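Local coordinates for protein P35 (Autographa californica nucleopolyhedrovirus, PDB 1P35) that blocks apoptosis of the infected insect cell by inhibiting host caspases, and also suppresses the host antiviral RNA interference response, at residues S103-S108 and V149-L154; N47-I52 and F168-I173; T39-M44 and K119-T124; V177-A182 and K290-N295; K96-S101 and N160-V165. One frame throughout, in Å; residues are numbered along the deposited sequence.

Interaction 1 of 5, residues S103-S108 and V149-L154; sequences SCQNGS and VAVCVL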
# COMPACT_ATOMS: atom_id res chain seq x y z
N SER A 103 -9.82 -6.30 27.14
CA SER A 103 -10.73 -6.25 28.30
C SER A 103 -10.52 -4.85 28.97
O SER A 103 -9.60 -4.12 28.60
CB SER A 103 -10.48 -7.41 29.31
OG SER A 103 -9.23 -7.33 29.97
N CYS A 104 -11.37 -4.46 29.91
CA CYS A 104 -11.25 -3.12 30.50
C CYS A 104 -11.44 -3.16 32.00
O CYS A 104 -12.32 -3.89 32.50
CB CYS A 104 -12.30 -2.18 29.88
SG CYS A 104 -12.21 -0.43 30.37
N GLN A 105 -10.60 -2.39 32.69
CA GLN A 105 -10.60 -2.27 34.14
C GLN A 105 -10.71 -0.80 34.51
O GLN A 105 -10.01 0.07 33.93
CB GLN A 105 -9.30 -2.82 34.76
CG GLN A 105 -9.12 -4.33 34.59
CD GLN A 105 -10.31 -5.08 35.18
OE1 GLN A 105 -10.58 -6.23 34.84
NE2 GLN A 105 -11.02 -4.42 36.08
N ASN A 106 -11.62 -0.50 35.42
CA ASN A 106 -11.73 0.86 35.88
C ASN A 106 -10.38 1.06 36.64
O ASN A 106 -9.92 0.16 37.39
CB ASN A 106 -12.92 1.01 36.84
CG ASN A 106 -13.07 2.42 37.36
OD1 ASN A 106 -12.13 2.97 37.94
ND2 ASN A 106 -14.27 3.02 37.15
N GLY A 107 -9.74 2.22 36.42
CA GLY A 107 -8.47 2.51 37.08
C GLY A 107 -8.53 2.23 38.58
O GLY A 107 -7.56 1.76 39.16
N SER A 108 -9.69 2.50 39.19
CA SER A 108 -9.92 2.29 40.62
C SER A 108 -9.85 0.86 41.12
O SER A 108 -9.66 0.65 42.32
CB SER A 108 -11.30 2.86 41.08
OG SER A 108 -11.45 4.25 40.90
N VAL A 149 -8.65 1.61 32.18
CA VAL A 149 -7.46 0.91 31.72
C VAL A 149 -7.78 -0.18 30.71
O VAL A 149 -8.56 -1.09 31.01
CB VAL A 149 -6.71 0.21 32.87
CG1 VAL A 149 -5.53 -0.58 32.30
CG2 VAL A 149 -6.21 1.22 33.92
N ALA A 150 -7.20 -0.07 29.52
CA ALA A 150 -7.41 -1.07 28.48
C ALA A 150 -6.36 -2.14 28.72
O ALA A 150 -5.18 -1.81 28.83
CB ALA A 150 -7.24 -0.44 27.05
N VAL A 151 -6.78 -3.41 28.79
CA VAL A 151 -5.85 -4.53 29.05
C VAL A 151 -5.80 -5.33 27.75
O VAL A 151 -6.81 -5.90 27.33
CB VAL A 151 -6.38 -5.40 30.20
CG1 VAL A 151 -5.44 -6.58 30.44
CG2 VAL A 151 -6.57 -4.54 31.49
N CYS A 152 -4.65 -5.34 27.10
CA CYS A 152 -4.51 -5.99 25.81
C CYS A 152 -3.62 -7.23 25.87
O CYS A 152 -2.47 -7.13 26.27
CB CYS A 152 -3.98 -4.94 24.86
SG CYS A 152 -5.00 -3.36 25.04
N VAL A 153 -4.15 -8.40 25.50
CA VAL A 153 -3.36 -9.63 25.61
C VAL A 153 -2.95 -10.14 24.25
O VAL A 153 -3.74 -10.18 23.33
CB VAL A 153 -4.11 -10.79 26.33
CG1 VAL A 153 -3.16 -11.99 26.47
CG2 VAL A 153 -4.60 -10.36 27.73
N LEU A 154 -1.68 -10.50 24.11
CA LEU A 154 -1.19 -11.00 22.85
C LEU A 154 -0.74 -12.43 23.07
O LEU A 154 0.23 -12.66 23.78
CB LEU A 154 -0.03 -10.15 22.35
CG LEU A 154 0.47 -10.49 20.94
CD1 LEU A 154 -0.68 -10.27 19.98
CD2 LEU A 154 1.67 -9.57 20.54
O HOH W 1 -7.67 -8.66 28.20
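Ser-103 to Gln-105 run antiparallel to Val-149 to Val-151, with Ser-103/Val-151 and Gln-105/Val-149 as hydrogen-bonded pairs and Cys-104/Ala-150 as the non-hydrogen-bonded pair between them. Of the four rungs the straightest is Val-151 N to Ser-103 O, at 174°. The rung from Val-149 N to Gln-105 O is short at 2.7 Å but bent to 133° at the hydrogen, at the end where the ladder stops and Asn-106 OD1 takes the N-H of Ser-108 in an Asx turn. On the face that carries Ser-103, Gln-105 and the two valines, Ser-103 OG lies 3.4 Å from Val-151 CB. It is placed there by chi1 of 67°, between its own N and carbonyl carbon. One water joins that hydroxyl to the carbonyl of Val-151, resting 2.7 Å from Ser-103 OG and donating to Val-151 O. Gln-105 CG lies 4.0 Å from Val-151 CG2, and the bend at chi2 then leads the amide away. Val-149 CG2 packs 4.1 Å from Gly-107 CA. Helix 110-120 lies over this face, where Gln-105 meets Lys-113 and Ile-117 and Val-149 meets Leu-110, while strand 42-48 pairs with the far edge of strand 148-154.

Interaction 2 of 5, residues N47-I52 and F168-I173; sequences NISGPI and FEYNPI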
# COMPACT_ATOMS: atom_id res chain seq x y z
N ASN A 47 -3.95 3.73 29.79
CA ASN A 47 -5.08 4.54 30.19
C ASN A 47 -5.94 5.03 29.04
O ASN A 47 -5.43 5.30 27.93
CB ASN A 47 -4.58 5.74 31.01
CG ASN A 47 -4.09 5.35 32.40
OD1 ASN A 47 -3.07 5.87 32.90
ND2 ASN A 47 -4.82 4.46 33.05
N ILE A 48 -7.25 5.10 29.30
CA ILE A 48 -8.22 5.65 28.36
C ILE A 48 -9.18 6.50 29.23
O ILE A 48 -9.26 6.31 30.44
CB ILE A 48 -8.96 4.54 27.52
CG1 ILE A 48 -9.59 3.50 28.43
CG2 ILE A 48 -7.97 3.91 26.50
CD1 ILE A 48 -10.32 2.41 27.65
N SER A 49 -9.89 7.45 28.63
CA SER A 49 -10.77 8.32 29.41
C SER A 49 -12.17 7.75 29.79
O SER A 49 -12.94 8.41 30.46
CB SER A 49 -10.94 9.65 28.68
OG SER A 49 -11.51 9.43 27.40
N GLY A 50 -12.47 6.52 29.38
CA GLY A 50 -13.76 5.95 29.72
C GLY A 50 -13.90 4.45 29.48
O GLY A 50 -13.06 3.83 28.84
N PRO A 51 -15.00 3.85 29.95
CA PRO A 51 -15.18 2.41 29.78
C PRO A 51 -15.31 1.95 28.36
O PRO A 51 -15.95 2.61 27.54
CB PRO A 51 -16.43 2.13 30.61
CG PRO A 51 -17.30 3.49 30.33
CD PRO A 51 -16.17 4.45 30.65
N ILE A 52 -14.69 0.81 28.08
CA ILE A 52 -14.76 0.20 26.76
C ILE A 52 -16.17 -0.36 26.57
O ILE A 52 -16.78 -0.86 27.51
CB ILE A 52 -13.73 -0.92 26.60
CG1 ILE A 52 -12.33 -0.28 26.48
CG2 ILE A 52 -14.09 -1.80 25.44
CD1 ILE A 52 -11.19 -1.27 26.34
N PHE A 168 -11.31 -0.39 19.44
CA PHE A 168 -12.50 -0.54 20.24
C PHE A 168 -13.15 0.83 20.45
O PHE A 168 -12.49 1.87 20.25
CB PHE A 168 -12.12 -1.23 21.58
CG PHE A 168 -11.15 -0.40 22.45
CD1 PHE A 168 -11.54 0.82 23.00
CD2 PHE A 168 -9.83 -0.82 22.64
CE1 PHE A 168 -10.62 1.64 23.71
CE2 PHE A 168 -8.91 -0.04 23.35
CZ PHE A 168 -9.31 1.20 23.88
N GLU A 169 -14.44 0.83 20.78
CA GLU A 169 -15.13 2.07 21.08
C GLU A 169 -15.27 2.19 22.58
O GLU A 169 -15.44 1.19 23.29
CB GLU A 169 -16.53 2.12 20.46
CG GLU A 169 -16.52 2.51 19.01
CD GLU A 169 -17.85 2.30 18.34
OE1 GLU A 169 -18.85 2.67 18.96
OE2 GLU A 169 -17.89 1.80 17.21
N TYR A 170 -15.18 3.40 23.07
CA TYR A 170 -15.35 3.62 24.50
C TYR A 170 -16.18 4.90 24.72
O TYR A 170 -16.42 5.69 23.77
CB TYR A 170 -13.99 3.70 25.20
CG TYR A 170 -13.10 4.84 24.72
CD1 TYR A 170 -12.57 4.85 23.44
CD2 TYR A 170 -12.79 5.91 25.57
CE1 TYR A 170 -11.75 5.92 23.01
CE2 TYR A 170 -11.97 6.97 25.15
CZ TYR A 170 -11.47 6.98 23.89
OH TYR A 170 -10.86 8.12 23.44
N ASN A 171 -16.62 5.08 25.96
CA ASN A 171 -17.44 6.22 26.38
C ASN A 171 -16.62 7.11 27.32
O ASN A 171 -16.57 6.89 28.52
CB ASN A 171 -18.68 5.67 27.06
CG ASN A 171 -19.49 4.86 26.11
OD1 ASN A 171 -19.71 3.66 26.31
ND2 ASN A 171 -19.92 5.51 25.02
N PRO A 172 -16.03 8.19 26.79
CA PRO A 172 -15.19 9.15 27.53
C PRO A 172 -15.84 9.75 28.76
O PRO A 172 -16.99 10.19 28.72
CB PRO A 172 -14.89 10.24 26.48
CG PRO A 172 -15.13 9.53 25.16
CD PRO A 172 -16.33 8.69 25.43
N ILE A 173 -15.15 9.73 29.88
CA ILE A 173 -15.74 10.38 31.04
C ILE A 173 -15.33 11.87 30.89
O ILE A 173 -14.18 12.19 30.57
CB ILE A 173 -15.20 9.79 32.40
CG1 ILE A 173 -15.69 8.34 32.65
CG2 ILE A 173 -15.56 10.73 33.49
CD1 ILE A 173 -17.20 8.01 32.24
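Ile-52 lays its side chain on the ring of Phe-168 where the chain leaving strand 42-48 meets the end of strand 164-170 in an irregular antiparallel pairing, Ile-52 with Tyr-170 being the single non-hydrogen-bonded bridge. From CB, the CG2 branch goes to the carbonyl of Glu-169. Ile-52 CG1, anti to the carbonyl carbon (chi1 -73°), passes 3.7 Å from Phe-168 CD1. The extended chain then sets Ile-52 CD1 over the middle of the ring, on its normal and 3.7 Å from the Phe-168 centroid, a CH-pi contact. Ile-48 reaches the same ring differently: its CG2 meets Phe-168 CZ at the edge, near the ring plane.

Beyond the bridge, Asn-171 N donates to Pro-51 O at 3.0 Å, and Ile-173 N donates to Ser-49 O from well above the carbonyl plane. Between these bonds Gly-50 CA comes 3.2 Å from Asn-171 O in a CA-H...O contact. Pro-51 CD and Ile-173 CD1 meet at 4.0 Å, their side chains crossing at about a right angle. The Tyr-170 hydroxyl bonds to Asp-17. Ser-49 OG, bonded to Lys-176 O, lies at the edge of the tyrosine ring and in its plane, 3.4 Å from Tyr-170 CE2.

Interaction 3 of 5, residues T39-M44 and K119-T124; sequences TKPVLM and KSHDYT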
# COMPACT_ATOMS: atom_id res chain seq x y z
N THR A 39 6.92 -17.56 25.81
CA THR A 39 6.06 -18.72 26.03
C THR A 39 4.74 -18.27 26.69
O THR A 39 3.75 -18.99 26.67
CB THR A 39 6.77 -19.77 26.91
OG1 THR A 39 7.12 -19.18 28.16
CG2 THR A 39 8.05 -20.24 26.23
N LYS A 40 4.73 -17.07 27.26
CA LYS A 40 3.52 -16.50 27.89
C LYS A 40 3.04 -15.26 27.13
O LYS A 40 3.76 -14.70 26.32
CB LYS A 40 3.80 -16.17 29.36
CG LYS A 40 4.10 -17.46 30.13
CD LYS A 40 4.57 -17.21 31.55
CE LYS A 40 4.77 -18.55 32.28
NZ LYS A 40 5.22 -18.29 33.67
N PRO A 41 1.79 -14.83 27.36
CA PRO A 41 1.35 -13.65 26.63
C PRO A 41 2.00 -12.31 27.03
O PRO A 41 2.62 -12.15 28.11
CB PRO A 41 -0.16 -13.64 26.88
CG PRO A 41 -0.45 -15.14 27.35
CD PRO A 41 0.71 -15.34 28.23
N VAL A 42 1.86 -11.36 26.11
CA VAL A 42 2.32 -10.00 26.30
C VAL A 42 1.05 -9.31 26.84
O VAL A 42 -0.04 -9.47 26.28
CB VAL A 42 2.70 -9.34 24.93
CG1 VAL A 42 3.01 -7.86 25.12
CG2 VAL A 42 3.88 -10.07 24.30
N LEU A 43 1.19 -8.60 27.95
CA LEU A 43 0.07 -7.85 28.52
C LEU A 43 0.41 -6.36 28.29
O LEU A 43 1.35 -5.83 28.89
CB LEU A 43 -0.04 -8.10 30.03
CG LEU A 43 0.09 -9.58 30.45
CD1 LEU A 43 -0.28 -9.79 31.91
CD2 LEU A 43 -0.81 -10.42 29.55
N MET A 44 -0.29 -5.71 27.37
CA MET A 44 -0.07 -4.30 27.13
C MET A 44 -1.24 -3.55 27.76
O MET A 44 -2.38 -3.88 27.52
CB MET A 44 0.01 -4.01 25.63
CG MET A 44 0.06 -2.51 25.34
SD MET A 44 0.39 -2.01 23.62
CE MET A 44 -1.09 -2.57 22.73
N LYS A 119 -1.95 -13.82 36.98
CA LYS A 119 -2.16 -15.25 37.16
C LYS A 119 -3.00 -15.88 36.06
O LYS A 119 -2.69 -16.97 35.61
CB LYS A 119 -2.81 -15.58 38.51
CG LYS A 119 -3.08 -17.09 38.69
CD LYS A 119 -3.53 -17.41 40.08
CE LYS A 119 -3.41 -18.88 40.39
NZ LYS A 119 -3.51 -19.07 41.86
N SER A 120 -4.07 -15.22 35.63
CA SER A 120 -4.87 -15.80 34.58
C SER A 120 -4.03 -15.98 33.32
O SER A 120 -4.44 -16.69 32.42
CB SER A 120 -6.10 -14.94 34.23
OG SER A 120 -5.72 -13.66 33.75
N HIS A 121 -2.87 -15.32 33.27
CA HIS A 121 -2.00 -15.43 32.08
C HIS A 121 -0.73 -16.21 32.35
O HIS A 121 0.25 -16.15 31.60
CB HIS A 121 -1.71 -14.02 31.52
CG HIS A 121 -2.93 -13.37 30.99
ND1 HIS A 121 -3.68 -13.95 29.99
CD2 HIS A 121 -3.61 -12.27 31.39
CE1 HIS A 121 -4.77 -13.23 29.79
NE2 HIS A 121 -4.76 -12.21 30.63
N ASP A 122 -0.81 -16.98 33.42
CA ASP A 122 0.24 -17.87 33.86
C ASP A 122 1.47 -17.16 34.44
O ASP A 122 2.56 -17.75 34.49
CB ASP A 122 0.64 -18.81 32.72
CG ASP A 122 1.21 -20.12 33.23
OD1 ASP A 122 1.11 -20.41 34.44
OD2 ASP A 122 1.74 -20.88 32.39
N TYR A 123 1.34 -15.89 34.83
CA TYR A 123 2.47 -15.22 35.46
C TYR A 123 2.19 -15.30 36.95
O TYR A 123 1.34 -14.56 37.46
CB TYR A 123 2.62 -13.75 35.03
CG TYR A 123 3.05 -13.58 33.58
CD1 TYR A 123 4.39 -13.71 33.22
CD2 TYR A 123 2.12 -13.32 32.59
CE1 TYR A 123 4.79 -13.57 31.90
CE2 TYR A 123 2.51 -13.18 31.25
CZ TYR A 123 3.85 -13.31 30.92
OH TYR A 123 4.24 -13.18 29.61
N THR A 124 2.89 -16.20 37.63
CA THR A 124 2.68 -16.39 39.06
C THR A 124 3.87 -16.21 39.99
O THR A 124 3.70 -16.08 41.19
CB THR A 124 2.09 -17.78 39.35
OG1 THR A 124 3.03 -18.77 38.93
CG2 THR A 124 0.77 -17.97 38.57
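Tyr-123 OH donates to Pro-41 O at a modelled 2.4 Å, very short even for a phenol on a backbone carbonyl, and the exact length is doubtful at this resolution. The carbonyl oxygen sits at the edge of the phenol ring, in its plane. Tyr-123 arrives there with its ring swung to the side of its own backbone N (chi1 -69°), sliding past the side chain of Lys-40 in the opposite direction. The lysine runs fully extended over one face of the ring. Lys-40 CD stands 4.0 Å from the Tyr-123 centroid, towards the rim, in a CH-pi contact, and further out Lys-40 NZ donates to Asp-122 O at 2.8 Å. That carbonyl is therefore held by an ammonium group, while the carboxylate OD2 of Asp-122 stays 4.5 Å from Lys-40 NZ, too far for a salt bridge, though the opposite charges may still attract.

Asp-122, with positive phi, is the C-prime residue of the Schellman motif that ends helix 110-120. Just before it, His-121 receives Leu-43: Leu-43 CD2 approaches to 3.8 Å from His-121 CD2, off-centre on the ring. Pro-41 CD lies 3.5 Å from His-121 O. The contact thus fastens the end of helix 110-120 to the start of strand 42-48. Phe-4 meets the Tyr-123 ring edge-to-face, Leu-118 of the helix touches both Leu-43 and Tyr-123, and Val-153 of strand 148-154 packs against Pro-41 and His-121.

Interaction 4 of 5, residues V177-A182 and K290-N295; sequences VIVPFA and KNVILN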
# COMPACT_ATOMS: atom_id res chain seq x y z
N VAL A 177 -9.83 12.85 26.50
CA VAL A 177 -9.25 11.82 25.65
C VAL A 177 -7.82 11.64 26.12
O VAL A 177 -7.10 12.59 26.35
CB VAL A 177 -9.07 12.20 24.19
CG1 VAL A 177 -8.80 10.94 23.37
CG2 VAL A 177 -10.21 12.98 23.72
N ILE A 178 -7.39 10.40 26.23
CA ILE A 178 -6.03 10.13 26.63
C ILE A 178 -5.31 9.45 25.44
O ILE A 178 -5.76 8.42 24.97
CB ILE A 178 -6.06 9.20 27.84
CG1 ILE A 178 -6.75 9.92 28.99
CG2 ILE A 178 -4.66 8.73 28.21
CD1 ILE A 178 -6.86 9.09 30.29
N VAL A 179 -4.24 10.04 24.92
CA VAL A 179 -3.51 9.42 23.82
C VAL A 179 -2.43 8.68 24.60
O VAL A 179 -1.59 9.27 25.24
CB VAL A 179 -2.90 10.42 22.89
CG1 VAL A 179 -2.44 9.70 21.66
CG2 VAL A 179 -3.94 11.54 22.53
N PRO A 180 -2.45 7.36 24.56
CA PRO A 180 -1.48 6.54 25.31
C PRO A 180 -0.04 6.46 24.83
O PRO A 180 0.39 5.44 24.30
CB PRO A 180 -2.18 5.17 25.33
CG PRO A 180 -2.82 5.11 23.97
CD PRO A 180 -3.46 6.51 23.86
N PHE A 181 0.71 7.54 25.04
CA PHE A 181 2.12 7.53 24.64
C PHE A 181 3.02 6.94 25.70
O PHE A 181 4.11 6.47 25.37
CB PHE A 181 2.61 8.96 24.33
CG PHE A 181 2.00 9.56 23.11
CD1 PHE A 181 1.96 8.86 21.92
CD2 PHE A 181 1.50 10.87 23.14
CE1 PHE A 181 1.45 9.44 20.76
CE2 PHE A 181 0.97 11.46 21.98
CZ PHE A 181 0.95 10.73 20.78
N ALA A 182 2.61 6.96 26.97
CA ALA A 182 3.51 6.45 28.02
C ALA A 182 3.91 4.97 27.93
O ALA A 182 3.14 4.09 27.45
CB ALA A 182 2.92 6.76 29.45
N LYS A 290 5.15 10.15 29.49
CA LYS A 290 3.77 10.40 29.84
C LYS A 290 2.72 10.37 28.69
O LYS A 290 3.07 10.41 27.50
CB LYS A 290 3.69 11.76 30.59
CG LYS A 290 4.26 12.93 29.85
CD LYS A 290 4.02 14.29 30.57
CE LYS A 290 2.57 14.77 30.55
NZ LYS A 290 2.42 16.12 31.18
N ASN A 291 1.44 10.27 29.05
CA ASN A 291 0.38 10.31 28.04
C ASN A 291 0.06 11.79 27.75
O ASN A 291 0.47 12.69 28.46
CB ASN A 291 -0.90 9.60 28.57
CG ASN A 291 -0.63 8.14 28.91
OD1 ASN A 291 0.10 7.46 28.18
ND2 ASN A 291 -1.24 7.64 29.99
N VAL A 292 -0.66 12.04 26.67
CA VAL A 292 -1.09 13.39 26.34
C VAL A 292 -2.57 13.31 26.67
O VAL A 292 -3.24 12.37 26.27
CB VAL A 292 -0.86 13.68 24.84
CG1 VAL A 292 -1.70 14.83 24.39
CG2 VAL A 292 0.62 13.95 24.60
N ILE A 293 -3.07 14.26 27.45
CA ILE A 293 -4.48 14.23 27.86
C ILE A 293 -5.12 15.53 27.38
O ILE A 293 -4.63 16.63 27.71
CB ILE A 293 -4.54 14.00 29.43
CG1 ILE A 293 -3.80 12.66 29.72
CG2 ILE A 293 -5.99 13.91 29.94
CD1 ILE A 293 -3.81 12.12 31.16
N LEU A 294 -6.17 15.42 26.55
CA LEU A 294 -6.85 16.62 26.00
C LEU A 294 -8.34 16.68 26.29
O LEU A 294 -8.93 15.69 26.73
CB LEU A 294 -6.66 16.67 24.47
CG LEU A 294 -5.17 16.67 24.13
CD1 LEU A 294 -4.96 16.19 22.73
CD2 LEU A 294 -4.53 18.07 24.44
N ASN A 295 -8.94 17.84 26.01
CA ASN A 295 -10.38 18.03 26.14
C ASN A 295 -10.95 17.85 24.73
O ASN A 295 -10.33 18.27 23.74
CB ASN A 295 -10.73 19.45 26.64
CG ASN A 295 -10.33 19.68 28.10
OD1 ASN A 295 -10.70 18.89 28.97
ND2 ASN A 295 -9.59 20.74 28.36
O HOH W 2 0.40 4.75 28.29
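Ile-178 and Ile-293 project together from one face of a two-stranded antiparallel ribbon made by strands 176-179 and 292-295; Ile-178 CG1 and Ile-293 CG1 are 4.1 Å apart. They form the non-hydrogen-bonded pair, flanked by the hydrogen-bonded pairs Val-177/Leu-294 and Val-179/Val-292. On the other face of the ribbon Phe-181 and Val-292 also run alongside each other. Val-292 CG2 comes to the edge of the phenyl ring, in its plane and 3.5 Å from Phe-181 CD2, while Val-179 CG1 lies over a face of the same ring. Past Val-179 the chain makes an inverse gamma turn centred on Pro-180, and Val-179 O accepts both from Phe-181 N within the turn and, at 3.3 Å, from Val-292 N across the ribbon.

Helix 206-215 packs on Val-292 and Leu-294 through Gln-208 and Phe-209, and strand 191-199 meets Val-179 and Phe-181. Asn-291 slants across Ile-178, with Asn-291 CB 3.9 Å from Ile-178 CG2, and turns OD1 to Ala-182. Asn-291 OD1 takes two donors: Ala-182 N at 2.8 Å, tilted 25° from the carbonyl plane, and a water at 2.7 Å from Asn-291 OD1 that also donates to Ala-182 O.

Interaction 5 of 5, residues K96-S101 and N160-V165; sequences KDEHYS and NGSNQV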
# COMPACT_ATOMS: atom_id res chain seq x y z
N LYS A 96 -0.01 -11.71 8.20
CA LYS A 96 -1.33 -11.20 8.55
C LYS A 96 -1.32 -10.50 9.91
O LYS A 96 -0.55 -10.87 10.79
CB LYS A 96 -2.39 -12.31 8.60
CG LYS A 96 -2.20 -13.33 9.73
CD LYS A 96 -3.41 -14.29 9.83
CE LYS A 96 -3.03 -15.62 10.51
NZ LYS A 96 -2.41 -15.47 11.85
N ASP A 97 -2.16 -9.49 10.06
CA ASP A 97 -2.26 -8.81 11.34
C ASP A 97 -2.69 -9.73 12.48
O ASP A 97 -3.56 -10.60 12.30
CB ASP A 97 -3.31 -7.68 11.27
CG ASP A 97 -2.99 -6.64 10.23
OD1 ASP A 97 -1.79 -6.36 9.99
OD2 ASP A 97 -3.95 -6.07 9.65
N GLU A 98 -2.08 -9.55 13.66
CA GLU A 98 -2.48 -10.33 14.84
C GLU A 98 -3.37 -9.38 15.67
O GLU A 98 -3.21 -8.17 15.60
CB GLU A 98 -1.28 -10.77 15.67
CG GLU A 98 -0.38 -11.81 15.05
CD GLU A 98 -0.99 -13.18 15.06
OE1 GLU A 98 -2.02 -13.38 14.39
OE2 GLU A 98 -0.44 -14.06 15.76
N HIS A 99 -4.30 -9.93 16.45
CA HIS A 99 -5.16 -9.09 17.25
C HIS A 99 -5.01 -9.30 18.74
O HIS A 99 -5.00 -10.43 19.23
CB HIS A 99 -6.62 -9.30 16.85
CG HIS A 99 -6.89 -8.95 15.43
ND1 HIS A 99 -6.48 -9.74 14.37
CD2 HIS A 99 -7.50 -7.88 14.87
CE1 HIS A 99 -6.83 -9.18 13.23
NE2 HIS A 99 -7.45 -8.04 13.51
N TYR A 100 -4.83 -8.20 19.47
CA TYR A 100 -4.74 -8.34 20.89
C TYR A 100 -6.17 -8.64 21.38
O TYR A 100 -7.16 -8.22 20.78
CB TYR A 100 -4.31 -7.05 21.58
CG TYR A 100 -2.86 -6.61 21.40
CD1 TYR A 100 -2.45 -5.84 20.31
CD2 TYR A 100 -1.93 -6.89 22.38
CE1 TYR A 100 -1.15 -5.35 20.22
CE2 TYR A 100 -0.63 -6.40 22.30
CZ TYR A 100 -0.24 -5.64 21.23
OH TYR A 100 1.05 -5.16 21.20
N SER A 101 -6.24 -9.39 22.48
CA SER A 101 -7.49 -9.71 23.16
C SER A 101 -7.69 -8.51 24.16
O SER A 101 -6.84 -8.25 25.01
CB SER A 101 -7.32 -11.07 23.89
OG SER A 101 -8.54 -11.48 24.46
N ASN A 160 6.64 -13.03 14.32
CA ASN A 160 7.58 -11.92 14.44
C ASN A 160 7.25 -10.69 13.57
O ASN A 160 6.99 -9.59 14.06
CB ASN A 160 8.97 -12.43 14.08
CG ASN A 160 10.08 -11.65 14.75
OD1 ASN A 160 10.15 -11.56 15.98
ND2 ASN A 160 10.97 -11.11 13.96
N GLY A 161 7.27 -10.88 12.26
CA GLY A 161 7.00 -9.78 11.37
C GLY A 161 5.60 -9.21 11.26
O GLY A 161 5.39 -8.35 10.43
N SER A 162 4.66 -9.67 12.06
CA SER A 162 3.30 -9.14 12.05
C SER A 162 3.07 -7.80 12.77
O SER A 162 3.78 -7.49 13.72
CB SER A 162 2.33 -10.13 12.73
OG SER A 162 2.08 -11.27 11.96
N ASN A 163 2.06 -7.04 12.32
CA ASN A 163 1.60 -5.87 13.05
C ASN A 163 0.63 -6.49 14.06
O ASN A 163 -0.12 -7.45 13.69
CB ASN A 163 0.79 -4.90 12.19
CG ASN A 163 1.68 -4.03 11.29
OD1 ASN A 163 2.58 -3.35 11.76
ND2 ASN A 163 1.40 -4.06 10.01
N GLN A 164 0.64 -6.00 15.31
CA GLN A 164 -0.26 -6.49 16.35
C GLN A 164 -1.27 -5.36 16.42
O GLN A 164 -0.87 -4.22 16.63
CB GLN A 164 0.43 -6.65 17.69
CG GLN A 164 1.86 -7.16 17.60
CD GLN A 164 1.98 -8.40 16.80
OE1 GLN A 164 1.03 -9.18 16.70
NE2 GLN A 164 3.16 -8.62 16.23
N VAL A 165 -2.56 -5.66 16.27
CA VAL A 165 -3.55 -4.59 16.20
C VAL A 165 -4.75 -4.74 17.14
O VAL A 165 -5.00 -5.82 17.70
CB VAL A 165 -4.02 -4.45 14.72
CG1 VAL A 165 -2.80 -4.52 13.76
CG2 VAL A 165 -4.96 -5.64 14.34
O HOH W 3 0.68 -7.80 9.80
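This is a short parallel strand pairing at the start of two strands, Glu-98 beside Gln-164 and His-99 beside Val-165, which brings strand 98-106 against strand 164-170. Three backbone bonds run the ladder: Glu-98 N to Asn-163 O, Val-165 N to Glu-98 O, the shortest at 2.7 Å, and Tyr-100 N to Val-165 O. Before the strands begin, Ser-162 OG donates to Lys-96 O at 2.9 Å, and a water donates to Asp-97 OD1 while accepting from Asn-163 N.

Strand 98-106 thus pairs parallel with 164-170 here and antiparallel with 148-154. Val-165 chi1 of -44° puts CG1 opposite the carbonyl carbon and leaves CG2 between N and C, over one face of the imidazole; Val-165 CG2 is 3.4 Å from His-99 CD2. On the face of Glu-98 and Gln-164, the glutamine bends so that Gln-164 OE1 lies 3.0 Å from Glu-98 CB; the model gives this buried oxygen no polar partner. Glu-98 is also bent at chi2, and its OE1 forms a salt bridge to Lys-96 NZ whose hydrogen bond is weak, at 3.3 Å. Tyr-100 stands at about a right angle to Gln-164, with Tyr-100 CE1 3.3 Å from Gln-164 CB, and its hydroxyl bonds to Asn-31 on strand 24-33. Lys-96 N bonds to Asp-86 of the second subunit.

From the N terminus, the chain first offers 39-44 and 47-52 on strand 42-48 and its exit. Interaction 3 closes when 119-124 returns to 39-44; interaction 2 closes later, at 168-173, so the two loops cross. Before interaction 3 closes, 96-101 and 103-108 open interactions 5 and 1. Interaction 1 closes at 149-154 and is nested inside interaction 5, which closes at 160-165 and is itself nested inside interaction 2; both cross interaction 3. Strand 98-106 serves interactions 1 and 5, while Val-42 and Met-44 bond to strand 148-154, joining interactions 1 and 3. Interaction 4 follows in series, bringing the C-terminal strand 292-295 back to 176-179, where Ile-178 and Val-177 touch interaction 2.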